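Local coordinates for kelch-like protein 7 (Homo sapiens, PDB 3II7) that serves as the substrate-specific adapter of a CUL3-RBX1 E3 ubiquitin ligase, the part here being its Kelch-repeat domain, at residues I15-G20 against C289-V294; E44-A49 against G63-P68; D48-F53 against D93-C98; V57-G62 against K70-Y75. All coordinates share one frame; numbering follows the deposited sequence.

Contact 1 of 4, residues I15-G20 against C289-V294; sequences IALFGG and CLICVV
C289 meets the end of strand 15-18 with two atoms: its CB lies 3.4 Å from F18 O, and its SG, turned between the backbone N and the carbonyl carbon (chi1 61°), comes to 4.0 Å from L17 CD2. With L290 the antiparallel pairing begins. Its N and O both bond to F18, F18 N to L290 O at 2.8 Å, and the two side chains rise on the same face. I291 pairs with L17 without backbone bonds, yet its closest side-chain partner is diagonal: CG1, anti to the backbone N at chi1 -175°, runs beside I15 and reaches I15 CG2 at 3.6 Å. C292 exchanges both backbone bonds with A16, and its SG stands near the plane of the F18 ring, 4.5 Å from F18 CE1. V293 touches I15 only loosely, whereas V294 CG1 packs on A16 CB at 3.8 Å. This pairing closes the beta-propeller in the manner known for Kelch domains, the C-terminal strand 290-295 completing the blade of strands 13-18, 26-30 and 35-38. The face bearing F18, L290 and C292 covers strand 57-61 of the next blade; on the other, I15 rests on strands 242-246 and 249-254, with L17 joining it on the latter.

Contact 2 of 4, residues E44-A49 against G63-P68; sequences EKRRDA and GSQLFP. With EDO (1,2-ethanediol), chain P; EDO (1,2-ethanediol), chain G; EDO (1,2-ethanediol), chain H; EDO (1,2-ethanediol), chain M.
R47 NH1 donates to two oxygens at once. Q65 O lies 2.8 Å from R47 NH1, in the guanidinium plane and on a lone pair of the carbonyl, with the N-H almost straight (169°); S64 OG, in one of the serine's two conformers, is 2.9 Å from R47 NH1, also close to that plane. The R47 chain leaves extended, then bends at its third torsion (-59°), which brings the group over to the 63-68 loop. Beneath it, R47 N to S64 O (2.8 Å) and S64 N to R47 O (3.0 Å) form a single antiparallel bridge. Next to the bridge, a CB on G63 would collide with R47 O and A49 CB, and the positive phi also favours glycine. Q65 folds its amide back across: NE2 bonds to K45 O at 3.2 Å, approaching from above that carbonyl's plane, and also donates to a water that in turn donates to E44 O. Were Q65 an alanine, K45 O would probably lose this donor and the water one anchor. R46 sends its guanidinium elsewhere, to G62, R71 and D73. A loop leading from one blade to the next is thus joined to a loop within the second blade, chiefly through carbonyl acceptors, and neutral oxygens meet the R47 charge here.

Contact 3 of 4, residues D48-F53 against D93-C98; sequences DAACVF and DSLAAC. With EDO (1,2-ethanediol), chain H.
A50 CB sits at the apolar centre, 3.8 Å from L95 CD2 and 4.0 Å from A97 CB. L95 reaches it because CG takes the position between backbone N and carbonyl carbon (chi1 76°), which carries CD2 back toward strand 50-53. V52 extends the patch, CG1 lying 4.1 Å from A97 CB in one of two conformers of the valine. The strands run almost parallel (5° between directions), but their axes are 5.8 Å apart and their pairing is not that of a sheet: water bridges A49 O to L95 O, and a second water, more loosely held, links C51 O to A97 O. Toward the polar end the backbones come close enough for one direct bond, S94 N to D48 O at 2.8 Å, nearly straight although tilted from the carbonyl plane. Both D48 and S94 have positive phi, so each chain turns here before its strand. Outermost, the carboxylates of D48 and D93 approach to 4.5 Å between their OD2 atoms, and a water donates to both; S64 OG also bonds D93 OD2. The innermost strands of two neighbouring blades thus meet through alanine, leucine and valine side chains and bridging waters, and the shared water together with the serine hydroxyl probably eases the repulsion between the two acidic groups.

Contact 4 of 4, residues V57-G62 against K70-Y75; sequences VVYILG and KRMDCY. With EDO (1,2-ethanediol), chain O.
The Y59 ring receives two sulfurs from strand 71-75, both oblique to it. C74 SG lies 3.5 Å from Y59 CD1 and 4.5 Å from the ring centroid, 57° off the ring normal; M72 SD is 3.8 Å from CD1 of the same ring, a Met-aromatic contact. V57 CG1 covers one face of the ring, offset toward its rim, and also touches C74 CB at 3.8 Å. M72 leaves the backbone with CG anti to N (chi1 176°) and bends at its end, running alongside L61, whose CD2 is 4.0 Å from M72 SD. On the other face of the sheet the R71 guanidinium makes a side-on, two-nitrogen salt bridge with the D73 carboxylate: NE to OD1 at 2.7 Å, within 1° of the guanidinium plane, and NH2 to OD2 at 3.0 Å, each oxygen using its syn lone pair. R46 and S84 also bind that carboxylate. Exchanging R71 for a leucine would probably cost D73 this two-nitrogen grip, with R46 and S84 still on the carboxylate. Between these faces run the backbone bonds, V58 with Y75 and I60 with D73, the latter including I60 N to D73 O at 2.8 Å; beyond them a water bridges G62 N and R71 O. This is the beta hairpin of strands 57-61 and 71-76, the two middle strands of a four-stranded Kelch blade; Y59 and L61 pack on strand 103-107 of the next blade, V58 and I60 on strand 290-295.

Overall arrangement
Contacts 1 and 4 are buried antiparallel strand pairs within single blades, while contacts 2 and 3 join Kelch repeats 1 and 2 and are only partly buried. Contact 1 differs in bringing together the two ends of the domain, with the other three nested between its segments; L290, F18 and V294 then pack on I60 and V58 of contact 4. Contact 4 and one side of contact 3 belong to the same sheet, since strand 50-54 pairs with strand 57-61. Chemistry follows place: regular backbone bonds and largely apolar faces in the blades, with a salt bridge at one end of contact 4, bridging waters where first strands meet in contact 3, and arginine, amide and carbonyl groups in contact 2.

Contact 1 of 4, residues I15-G20 against C289-V294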
loop_
_atom_site.group_PDB
_atom_site.type_symbol
_atom_site.label_atom_id
_atom_site.label_comp_id
_atom_site.label_asym_id
_atom_site.label_seq_id
_atom_site.Cartn_x
_atom_site.Cartn_y
_atom_site.Cartn_z
ATOM N N ILE A 15 -5.983 -2.351 -11.721
ATOM C CA ILE A 15 -5.734 -1.756 -10.419
ATOM C C ILE A 15 -7.092 -1.614 -9.729
ATOM O O ILE A 15 -8.001 -0.961 -10.259
ATOM C CB ILE A 15 -5.011 -0.417 -10.537
ATOM C CG1 ILE A 15 -3.702 -0.591 -11.316
ATOM C CG2 ILE A 15 -4.762 0.152 -9.109
ATOM C CD1 ILE A 15 -2.949 0.688 -11.675
ATOM N N ALA A 16 -7.246 -2.271 -8.594
ATOM C CA ALA A 16 -8.529 -2.315 -7.877
ATOM C C ALA A 16 -8.495 -1.349 -6.719
ATOM O O ALA A 16 -7.541 -1.323 -5.942
ATOM C CB ALA A 16 -8.796 -3.699 -7.380
ATOM N N LEU A 17 -9.554 -0.548 -6.613
ATOM C CA LEU A 17 -9.686 0.449 -5.544
ATOM C C LEU A 17 -10.924 0.117 -4.730
ATOM O O LEU A 17 -11.997 -0.124 -5.303
ATOM C CB LEU A 17 -9.782 1.848 -6.124
ATOM C CG LEU A 17 -8.464 2.427 -6.683
ATOM C CD1 LEU A 17 -8.038 1.725 -7.938
ATOM C CD2 LEU A 17 -8.610 3.923 -6.932
ATOM N N PHE A 18 -10.772 0.079 -3.406
ATOM C CA PHE A 18 -11.882 -0.276 -2.514
ATOM C C PHE A 18 -12.185 0.814 -1.544
ATOM O O PHE A 18 -11.306 1.218 -0.765
ATOM C CB PHE A 18 -11.594 -1.559 -1.765
ATOM C CG PHE A 18 -11.417 -2.770 -2.672
ATOM C CD1 PHE A 18 -10.146 -3.100 -3.183
ATOM C CD2 PHE A 18 -12.508 -3.544 -3.039
ATOM C CE1 PHE A 18 -9.975 -4.183 -4.012
ATOM C CE2 PHE A 18 -12.350 -4.640 -3.867
ATOM C CZ PHE A 18 -11.067 -4.967 -4.359
ATOM N N GLY A 19 -13.443 1.273 -1.545
ATOM C CA GLY A 19 -13.847 2.410 -0.735
ATOM C C GLY A 19 -15.195 2.291 -0.097
ATOM O O GLY A 19 -15.834 3.304 0.154
ATOM N N GLY A 20 -15.640 1.062 0.170
ATOM C CA GLY A 20 -16.883 0.853 0.913
ATOM C C GLY A 20 -18.003 0.313 0.067
ATOM O O GLY A 20 -17.771 -0.350 -0.942
ATOM N N CYS A 289 -9.104 5.208 0.063
ATOM C CA CYS A 289 -9.389 3.899 -0.452
ATOM C C CYS A 289 -8.199 2.970 -0.252
ATOM O O CYS A 289 -7.072 3.402 -0.008
ATOM C CB CYS A 289 -9.697 3.982 -1.951
ATOM S SG CYS A 289 -8.354 4.607 -2.966
ATOM N N LEU A 290 -8.481 1.683 -0.339
ATOM C CA LEU A 290 -7.475 0.650 -0.467
ATOM C C LEU A 290 -7.198 0.427 -1.947
ATOM O O LEU A 290 -8.099 0.572 -2.796
ATOM C CB LEU A 290 -7.968 -0.633 0.218
ATOM C CG LEU A 290 -8.335 -0.450 1.681
ATOM C CD1 LEU A 290 -8.951 -1.746 2.193
ATOM C CD2 LEU A 290 -7.082 -0.067 2.455
ATOM N N ILE A 291 -5.946 0.125 -2.262
ATOM C CA ILE A 291 -5.530 -0.063 -3.660
ATOM C C ILE A 291 -4.575 -1.256 -3.790
ATOM O O ILE A 291 -3.702 -1.480 -2.919
ATOM C CB ILE A 291 -4.839 1.244 -4.186
ATOM C CG1 ILE A 291 -4.517 1.109 -5.696
ATOM C CG2 ILE A 291 -3.621 1.621 -3.319
ATOM C CD1 ILE A 291 -4.081 2.455 -6.360
ATOM N N CYS A 292 -4.749 -2.044 -4.855
ATOM C CA CYS A 292 -3.826 -3.120 -5.155
ATOM C C CYS A 292 -3.919 -3.477 -6.628
ATOM O O CYS A 292 -4.897 -3.126 -7.307
ATOM C CB CYS A 292 -4.074 -4.361 -4.274
ATOM S SG CYS A 292 -5.633 -5.167 -4.537
ATOM N N VAL A 293 -2.890 -4.140 -7.126
ATOM C CA VAL A 293 -2.896 -4.646 -8.485
ATOM C C VAL A 293 -3.464 -6.058 -8.466
ATOM O O VAL A 293 -3.044 -6.899 -7.632
ATOM C CB VAL A 293 -1.491 -4.659 -9.097
ATOM C CG1 VAL A 293 -1.509 -5.298 -10.531
ATOM C CG2 VAL A 293 -0.934 -3.264 -9.095
ATOM N N VAL A 294 -4.430 -6.317 -9.343
ATOM C CA VAL A 294 -4.999 -7.648 -9.497
ATOM C C VAL A 294 -4.672 -8.214 -10.879
ATOM O O VAL A 294 -4.574 -7.487 -11.845
ATOM C CB VAL A 294 -6.546 -7.660 -9.292
ATOM C CG1 VAL A 294 -6.936 -6.996 -8.004
ATOM C CG2 VAL A 294 -7.243 -7.025 -10.417
#

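Contact 2 of 4, residues E44-A49 against G63-P68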
loop_
_atom_site.group_PDB
_atom_site.type_symbol
_atom_site.label_atom_id
_atom_site.label_comp_id
_atom_site.label_asym_id
_atom_site.label_seq_id
_atom_site.Cartn_x
_atom_site.Cartn_y
_atom_site.Cartn_z
ATOM N N GLU A 44 -19.105 -2.108 4.448
ATOM C CA GLU A 44 -18.894 -0.691 4.672
ATOM C C GLU A 44 -17.401 -0.370 4.736
ATOM O O GLU A 44 -16.576 -1.250 5.017
ATOM C CB GLU A 44 -19.577 -0.268 5.958
ATOM C CG GLU A 44 -21.084 -0.332 5.870
ATOM C CD GLU A 44 -21.768 0.387 7.015
ATOM O OE1 GLU A 44 -21.188 0.449 8.123
ATOM O OE2 GLU A 44 -22.889 0.896 6.799
ATOM N N LYS A 45 -17.071 0.894 4.492
ATOM C CA LYS A 45 -15.714 1.379 4.538
ATOM C C LYS A 45 -15.079 1.072 5.877
ATOM O O LYS A 45 -15.726 1.218 6.921
ATOM C CB LYS A 45 -15.687 2.905 4.439
ATOM C CG LYS A 45 -16.164 3.510 3.187
ATOM C CD LYS A 45 -16.454 5.021 3.385
ATOM C CE LYS A 45 -15.208 5.854 3.268
ATOM N NZ LYS A 45 -14.803 5.952 1.850
ATOM N N ARG A 46 -13.803 0.691 5.822
ATOM C CA ARG A 46 -12.958 0.580 6.995
ATOM C C ARG A 46 -12.072 1.803 7.089
ATOM O O ARG A 46 -11.617 2.336 6.051
ATOM C CB ARG A 46 -12.031 -0.616 6.875
ATOM C CG ARG A 46 -12.703 -1.939 6.824
ATOM C CD ARG A 46 -11.713 -3.057 6.945
ATOM N NE ARG A 46 -12.347 -4.356 6.763
ATOM C CZ ARG A 46 -11.941 -5.502 7.326
ATOM N NH1 ARG A 46 -10.892 -5.538 8.143
ATOM N NH2 ARG A 46 -12.607 -6.617 7.094
ATOM N N ARG A 47 -11.794 2.231 8.314
ATOM C CA ARG A 47 -10.787 3.268 8.573
ATOM C C ARG A 47 -9.404 2.642 8.715
ATOM O O ARG A 47 -9.224 1.768 9.531
ATOM C CB ARG A 47 -11.111 4.008 9.876
ATOM C CG ARG A 47 -10.110 5.096 10.250
ATOM C CD ARG A 47 -10.313 5.613 11.690
ATOM N NE ARG A 47 -11.652 6.156 11.873
ATOM C CZ ARG A 47 -12.671 5.528 12.482
ATOM N NH1 ARG A 47 -12.525 4.309 13.007
ATOM N NH2 ARG A 47 -13.850 6.131 12.574
ATOM N N ASP A 48 -8.437 3.135 7.933
ATOM C CA ASP A 48 -7.033 2.793 8.098
ATOM C C ASP A 48 -6.751 1.277 8.058
ATOM O O ASP A 48 -6.047 0.744 8.902
ATOM C CB ASP A 48 -6.500 3.437 9.380
ATOM C CG ASP A 48 -6.502 4.978 9.299
ATOM O OD1 ASP A 48 -6.303 5.514 8.176
ATOM O OD2 ASP A 48 -6.709 5.612 10.334
ATOM N N ALA A 49 -7.344 0.601 7.084
ATOM C CA ALA A 49 -7.060 -0.840 6.834
ATOM C C ALA A 49 -5.963 -1.004 5.777
ATOM O O ALA A 49 -5.272 -0.031 5.401
ATOM C CB ALA A 49 -8.355 -1.564 6.409
ATOM N N GLY A 63 -7.761 -2.240 10.328
ATOM C CA GLY A 63 -8.602 -1.089 10.360
ATOM C C GLY A 63 -9.730 -1.177 11.368
ATOM O O GLY A 63 -9.854 -2.145 12.145
ATOM N N SER A 64 -10.559 -0.154 11.349
ATOM C CA SER A 64 -11.605 -0.004 12.350
ATOM C C SER A 64 -12.836 0.658 11.774
ATOM O O SER A 64 -12.787 1.277 10.709
ATOM C CB SER A 64 -11.078 0.833 13.513
ATOM O OG SER A 64 -10.592 2.109 13.069
ATOM N N GLN A 65 -13.941 0.509 12.505
ATOM C CA GLN A 65 -15.141 1.289 12.306
ATOM C C GLN A 65 -15.408 1.917 13.684
ATOM O O GLN A 65 -14.616 2.764 14.102
ATOM C CB GLN A 65 -16.246 0.410 11.732
ATOM C CG GLN A 65 -16.017 0.129 10.216
ATOM C CD GLN A 65 -16.512 -1.240 9.749
ATOM O OE1 GLN A 65 -16.880 -2.079 10.556
ATOM N NE2 GLN A 65 -16.513 -1.464 8.422
ATOM N N LEU A 66 -16.447 1.493 14.416
ATOM C CA LEU A 66 -16.605 1.931 15.812
ATOM C C LEU A 66 -15.511 1.298 16.702
ATOM O O LEU A 66 -15.014 1.924 17.636
ATOM C CB LEU A 66 -18.019 1.595 16.346
ATOM C CG LEU A 66 -19.105 2.648 16.052
ATOM C CD1 LEU A 66 -18.845 3.928 16.855
ATOM C CD2 LEU A 66 -19.222 2.956 14.547
ATOM N N PHE A 67 -15.129 0.060 16.367
ATOM C CA PHE A 67 -14.131 -0.695 17.110
ATOM C C PHE A 67 -13.147 -1.299 16.104
ATOM O O PHE A 67 -13.398 -1.260 14.889
ATOM C CB PHE A 67 -14.817 -1.804 17.942
ATOM C CG PHE A 67 -15.878 -1.284 18.910
ATOM C CD1 PHE A 67 -15.515 -0.495 20.002
ATOM C CD2 PHE A 67 -17.225 -1.580 18.718
ATOM C CE1 PHE A 67 -16.493 -0.008 20.902
ATOM C CE2 PHE A 67 -18.206 -1.101 19.611
ATOM C CZ PHE A 67 -17.829 -0.312 20.697
ATOM N N PRO A 68 -12.023 -1.847 16.593
ATOM C CA PRO A 68 -11.090 -2.561 15.704
ATOM C C PRO A 68 -11.772 -3.770 15.043
ATOM O O PRO A 68 -12.514 -4.500 15.709
ATOM C CB PRO A 68 -9.974 -3.004 16.659
ATOM C CG PRO A 68 -10.091 -2.070 17.827
ATOM C CD PRO A 68 -11.508 -1.778 17.974
HETATM C C1 EDO P . -15.675 -3.788 14.852
HETATM O O1 EDO P . -16.566 -4.284 15.858
HETATM C C2 EDO P . -16.371 -2.726 14.014
HETATM O O2 EDO P . -16.908 -1.673 14.847
HETATM C C1 EDO G . -12.374 0.267 2.321
HETATM O O1 EDO G . -12.613 -0.457 3.530
HETATM C C2 EDO G . -11.506 1.498 2.568
HETATM O O2 EDO G . -12.179 2.433 3.449
HETATM C C1 EDO H . -8.080 2.157 4.184
HETATM O O1 EDO H . -9.014 1.815 5.203
HETATM C C2 EDO H . -7.515 3.548 4.349
HETATM O O2 EDO H . -6.354 3.660 3.515
HETATM C C1 EDO M . -21.213 3.572 4.237
HETATM O O1 EDO M . -22.035 2.718 3.441
HETATM C C2 EDO M . -19.804 3.691 3.638
HETATM O O2 EDO M . -19.391 2.475 3.026
HETATM O O HOH W 1 -16.517 -3.396 6.643
#

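Contact 3 of 4, residues D48-F53 against D93-C98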
loop_
_atom_site.group_PDB
_atom_site.type_symbol
_atom_site.label_atom_id
_atom_site.label_comp_id
_atom_site.label_asym_id
_atom_site.label_seq_id
_atom_site.Cartn_x
_atom_site.Cartn_y
_atom_site.Cartn_z
ATOM N N ASP A 48 -8.437 3.135 7.933
ATOM C CA ASP A 48 -7.033 2.793 8.098
ATOM C C ASP A 48 -6.751 1.277 8.058
ATOM O O ASP A 48 -6.047 0.744 8.902
ATOM C CB ASP A 48 -6.500 3.437 9.380
ATOM C CG ASP A 48 -6.502 4.978 9.299
ATOM O OD1 ASP A 48 -6.303 5.514 8.176
ATOM O OD2 ASP A 48 -6.709 5.612 10.334
ATOM N N ALA A 49 -7.344 0.601 7.084
ATOM C CA ALA A 49 -7.060 -0.840 6.834
ATOM C C ALA A 49 -5.963 -1.004 5.777
ATOM O O ALA A 49 -5.272 -0.031 5.401
ATOM C CB ALA A 49 -8.355 -1.564 6.409
ATOM N N ALA A 50 -5.762 -2.245 5.347
ATOM C CA ALA A 50 -4.798 -2.589 4.307
ATOM C C ALA A 50 -5.387 -3.638 3.400
ATOM O O ALA A 50 -6.318 -4.338 3.782
ATOM C CB ALA A 50 -3.494 -3.107 4.920
ATOM N N CYS A 51 -4.846 -3.741 2.183
ATOM C CA CYS A 51 -5.293 -4.791 1.273
ATOM C C CYS A 51 -4.114 -5.438 0.577
ATOM O O CYS A 51 -3.014 -4.880 0.570
ATOM C CB CYS A 51 -6.298 -4.275 0.274
ATOM S SG CYS A 51 -5.602 -3.402 -1.080
ATOM N N VAL A 52 -4.319 -6.638 0.058
ATOM C CA VAL A 52 -3.262 -7.351 -0.623
ATOM C C VAL A 52 -3.905 -8.352 -1.572
ATOM O O VAL A 52 -4.967 -8.884 -1.279
ATOM C CB VAL A 52 -2.301 -8.063 0.416
ATOM C CG1 VAL A 52 -3.129 -8.778 1.508
ATOM C CG2 VAL A 52 -1.342 -9.027 -0.259
ATOM N N PHE A 53 -3.259 -8.576 -2.709
ATOM C CA PHE A 53 -3.744 -9.532 -3.684
ATOM C C PHE A 53 -2.866 -10.765 -3.732
ATOM O O PHE A 53 -1.631 -10.648 -3.779
ATOM C CB PHE A 53 -3.791 -8.897 -5.056
ATOM C CG PHE A 53 -4.233 -9.819 -6.121
ATOM C CD1 PHE A 53 -5.587 -10.116 -6.281
ATOM C CD2 PHE A 53 -3.318 -10.399 -6.989
ATOM C CE1 PHE A 53 -5.998 -10.968 -7.310
ATOM C CE2 PHE A 53 -3.733 -11.269 -7.996
ATOM C CZ PHE A 53 -5.052 -11.542 -8.161
ATOM N N ASP A 93 -4.801 -0.575 13.261
ATOM C CA ASP A 93 -5.000 0.401 12.200
ATOM C C ASP A 93 -3.643 0.801 11.607
ATOM O O ASP A 93 -2.634 0.757 12.290
ATOM C CB ASP A 93 -5.643 1.676 12.778
ATOM C CG ASP A 93 -7.141 1.508 13.112
ATOM O OD1 ASP A 93 -7.676 0.406 13.007
ATOM O OD2 ASP A 93 -7.783 2.522 13.475
ATOM N N SER A 94 -3.674 1.245 10.366
ATOM C CA SER A 94 -2.487 1.839 9.682
ATOM C C SER A 94 -1.342 0.821 9.541
ATOM O O SER A 94 -0.164 1.183 9.479
ATOM C CB SER A 94 -2.048 3.133 10.401
ATOM O OG SER A 94 -3.150 4.070 10.446
ATOM N N LEU A 95 -1.715 -0.449 9.506
ATOM C CA LEU A 95 -0.787 -1.550 9.196
ATOM C C LEU A 95 -0.549 -1.580 7.682
ATOM O O LEU A 95 -1.280 -0.948 6.921
ATOM C CB LEU A 95 -1.365 -2.878 9.688
ATOM C CG LEU A 95 -2.504 -3.542 8.900
ATOM C CD1 LEU A 95 -2.887 -4.832 9.610
ATOM C CD2 LEU A 95 -3.706 -2.631 8.707
ATOM N N ALA A 96 0.488 -2.289 7.263
ATOM C CA ALA A 96 0.776 -2.499 5.870
ATOM C C ALA A 96 0.687 -3.994 5.597
ATOM O O ALA A 96 0.792 -4.815 6.510
ATOM C CB ALA A 96 2.158 -1.964 5.517
ATOM N N ALA A 97 0.466 -4.342 4.340
ATOM C CA ALA A 97 0.348 -5.740 3.940
ATOM C C ALA A 97 0.901 -5.984 2.566
ATOM O O ALA A 97 0.835 -5.097 1.693
ATOM C CB ALA A 97 -1.133 -6.216 4.027
ATOM N N CYS A 98 1.404 -7.204 2.345
ATOM C CA CYS A 98 1.832 -7.654 1.045
ATOM C C CYS A 98 1.782 -9.182 1.003
ATOM O O CYS A 98 1.537 -9.813 2.025
ATOM C CB CYS A 98 3.201 -7.081 0.670
ATOM S SG CYS A 98 4.565 -7.824 1.528
HETATM C C1 EDO H . -8.080 2.157 4.184
HETATM O O1 EDO H . -9.014 1.815 5.203
HETATM C C2 EDO H . -7.515 3.548 4.349
HETATM O O2 EDO H . -6.354 3.660 3.515
HETATM O O HOH W 2 -6.813 4.896 12.677
HETATM O O HOH W 3 -3.186 1.026 6.639
HETATM O O HOH W 4 -0.421 -4.987 -1.223
#

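Contact 4 of 4, residues V57-G62 against K70-Y75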
loop_
_atom_site.group_PDB
_atom_site.type_symbol
_atom_site.label_atom_id
_atom_site.label_comp_id
_atom_site.label_asym_id
_atom_site.label_seq_id
_atom_site.Cartn_x
_atom_site.Cartn_y
_atom_site.Cartn_z
ATOM N N VAL A 57 -7.459 -13.529 -5.255
ATOM C CA VAL A 57 -8.172 -13.002 -4.089
ATOM C C VAL A 57 -7.558 -11.697 -3.582
ATOM O O VAL A 57 -6.323 -11.621 -3.350
ATOM C CB VAL A 57 -8.198 -14.040 -2.944
ATOM C CG1 VAL A 57 -9.009 -13.496 -1.731
ATOM C CG2 VAL A 57 -8.802 -15.362 -3.432
ATOM N N VAL A 58 -8.427 -10.682 -3.385
ATOM C CA VAL A 58 -8.069 -9.452 -2.651
ATOM C C VAL A 58 -8.459 -9.667 -1.204
ATOM O O VAL A 58 -9.624 -9.978 -0.912
ATOM C CB VAL A 58 -8.789 -8.218 -3.168
ATOM C CG1 VAL A 58 -8.427 -6.992 -2.310
ATOM C CG2 VAL A 58 -8.467 -7.930 -4.678
ATOM N N TYR A 59 -7.479 -9.543 -0.302
ATOM C CA TYR A 59 -7.721 -9.619 1.145
ATOM C C TYR A 59 -7.737 -8.219 1.713
ATOM O O TYR A 59 -6.785 -7.415 1.470
ATOM C CB TYR A 59 -6.618 -10.424 1.834
ATOM C CG TYR A 59 -6.563 -11.855 1.376
ATOM C CD1 TYR A 59 -7.218 -12.860 2.084
ATOM C CD2 TYR A 59 -5.871 -12.203 0.246
ATOM C CE1 TYR A 59 -7.173 -14.175 1.663
ATOM C CE2 TYR A 59 -5.790 -13.522 -0.184
ATOM C CZ TYR A 59 -6.451 -14.510 0.522
ATOM O OH TYR A 59 -6.398 -15.801 0.095
ATOM N N ILE A 60 -8.808 -7.909 2.448
ATOM C CA ILE A 60 -8.955 -6.621 3.132
ATOM C C ILE A 60 -8.900 -6.904 4.618
ATOM O O ILE A 60 -9.700 -7.716 5.148
ATOM C CB ILE A 60 -10.264 -5.943 2.760
ATOM C CG1 ILE A 60 -10.227 -5.549 1.283
ATOM C CG2 ILE A 60 -10.505 -4.652 3.646
ATOM C CD1 ILE A 60 -11.492 -4.991 0.746
ATOM N N LEU A 61 -7.928 -6.299 5.288
ATOM C CA LEU A 61 -7.647 -6.654 6.682
ATOM C C LEU A 61 -7.253 -5.439 7.527
ATOM O O LEU A 61 -6.807 -4.412 7.000
ATOM C CB LEU A 61 -6.590 -7.780 6.722
ATOM C CG LEU A 61 -5.264 -7.493 6.023
ATOM C CD1 LEU A 61 -4.342 -6.690 6.924
ATOM C CD2 LEU A 61 -4.616 -8.799 5.599
ATOM N N GLY A 62 -7.456 -5.563 8.846
ATOM C CA GLY A 62 -7.141 -4.492 9.769
ATOM C C GLY A 62 -8.126 -3.344 9.693
ATOM O O GLY A 62 -9.220 -3.451 9.078
ATOM N N LYS A 70 -12.011 -7.447 13.403
ATOM C CA LYS A 70 -11.317 -8.721 13.606
ATOM C C LYS A 70 -11.488 -9.689 12.429
ATOM O O LYS A 70 -10.865 -10.737 12.397
ATOM C CB LYS A 70 -11.827 -9.384 14.894
ATOM C CG LYS A 70 -11.692 -8.487 16.132
ATOM C CD LYS A 70 -11.981 -9.274 17.406
ATOM C CE LYS A 70 -12.056 -8.338 18.610
ATOM N NZ LYS A 70 -12.447 -9.038 19.839
ATOM N N ARG A 71 -12.333 -9.316 11.476
ATOM C CA ARG A 71 -12.614 -10.111 10.309
ATOM C C ARG A 71 -11.774 -9.651 9.111
ATOM O O ARG A 71 -11.536 -8.463 8.938
ATOM C CB ARG A 71 -14.068 -9.890 9.957
ATOM C CG ARG A 71 -14.606 -10.767 8.900
ATOM C CD ARG A 71 -16.101 -10.450 8.683
ATOM N NE ARG A 71 -16.278 -9.169 8.024
ATOM C CZ ARG A 71 -16.753 -8.057 8.575
ATOM N NH1 ARG A 71 -17.210 -8.024 9.833
ATOM N NH2 ARG A 71 -16.803 -6.960 7.845
ATOM N N MET A 72 -11.393 -10.609 8.250
ATOM C CA MET A 72 -10.717 -10.321 6.961
ATOM C C MET A 72 -11.729 -10.581 5.872
ATOM O O MET A 72 -12.291 -11.670 5.796
ATOM C CB MET A 72 -9.507 -11.279 6.799
ATOM C CG MET A 72 -8.756 -11.200 5.512
ATOM S SD MET A 72 -7.092 -11.906 5.748
ATOM C CE MET A 72 -7.485 -13.639 5.910
ATOM N N ASP A 73 -11.991 -9.578 5.052
ATOM C CA ASP A 73 -12.940 -9.736 3.941
ATOM C C ASP A 73 -12.168 -10.013 2.664
ATOM O O ASP A 73 -11.134 -9.380 2.402
ATOM C CB ASP A 73 -13.831 -8.515 3.847
ATOM C CG ASP A 73 -14.750 -8.389 5.033
ATOM O OD1 ASP A 73 -15.264 -9.443 5.523
ATOM O OD2 ASP A 73 -14.956 -7.234 5.510
ATOM N N CYS A 74 -12.646 -10.977 1.891
ATOM C CA CYS A 74 -11.889 -11.512 0.763
ATOM C C CYS A 74 -12.742 -11.440 -0.478
ATOM O O CYS A 74 -13.903 -11.904 -0.476
ATOM C CB CYS A 74 -11.492 -12.945 1.032
ATOM S SG CYS A 74 -10.685 -13.248 2.644
ATOM N N TYR A 75 -12.175 -10.899 -1.539
ATOM C CA TYR A 75 -12.885 -10.789 -2.803
ATOM C C TYR A 75 -12.207 -11.638 -3.851
ATOM O O TYR A 75 -11.048 -11.368 -4.217
ATOM C CB TYR A 75 -12.919 -9.354 -3.242
ATOM C CG TYR A 75 -13.596 -9.134 -4.573
ATOM C CD1 TYR A 75 -14.957 -9.401 -4.737
ATOM C CD2 TYR A 75 -12.880 -8.629 -5.673
ATOM C CE1 TYR A 75 -15.582 -9.186 -5.969
ATOM C CE2 TYR A 75 -13.515 -8.390 -6.906
ATOM C CZ TYR A 75 -14.849 -8.675 -7.039
ATOM O OH TYR A 75 -15.463 -8.482 -8.227
HETATM C C1 EDO O . -15.928 -9.382 14.447
HETATM O O1 EDO O . -15.085 -10.539 14.427
HETATM C C2 EDO O . -15.439 -8.394 13.396
HETATM O O2 EDO O . -14.844 -7.234 13.999
HETATM O O HOH W 5 -9.107 -7.439 10.080
#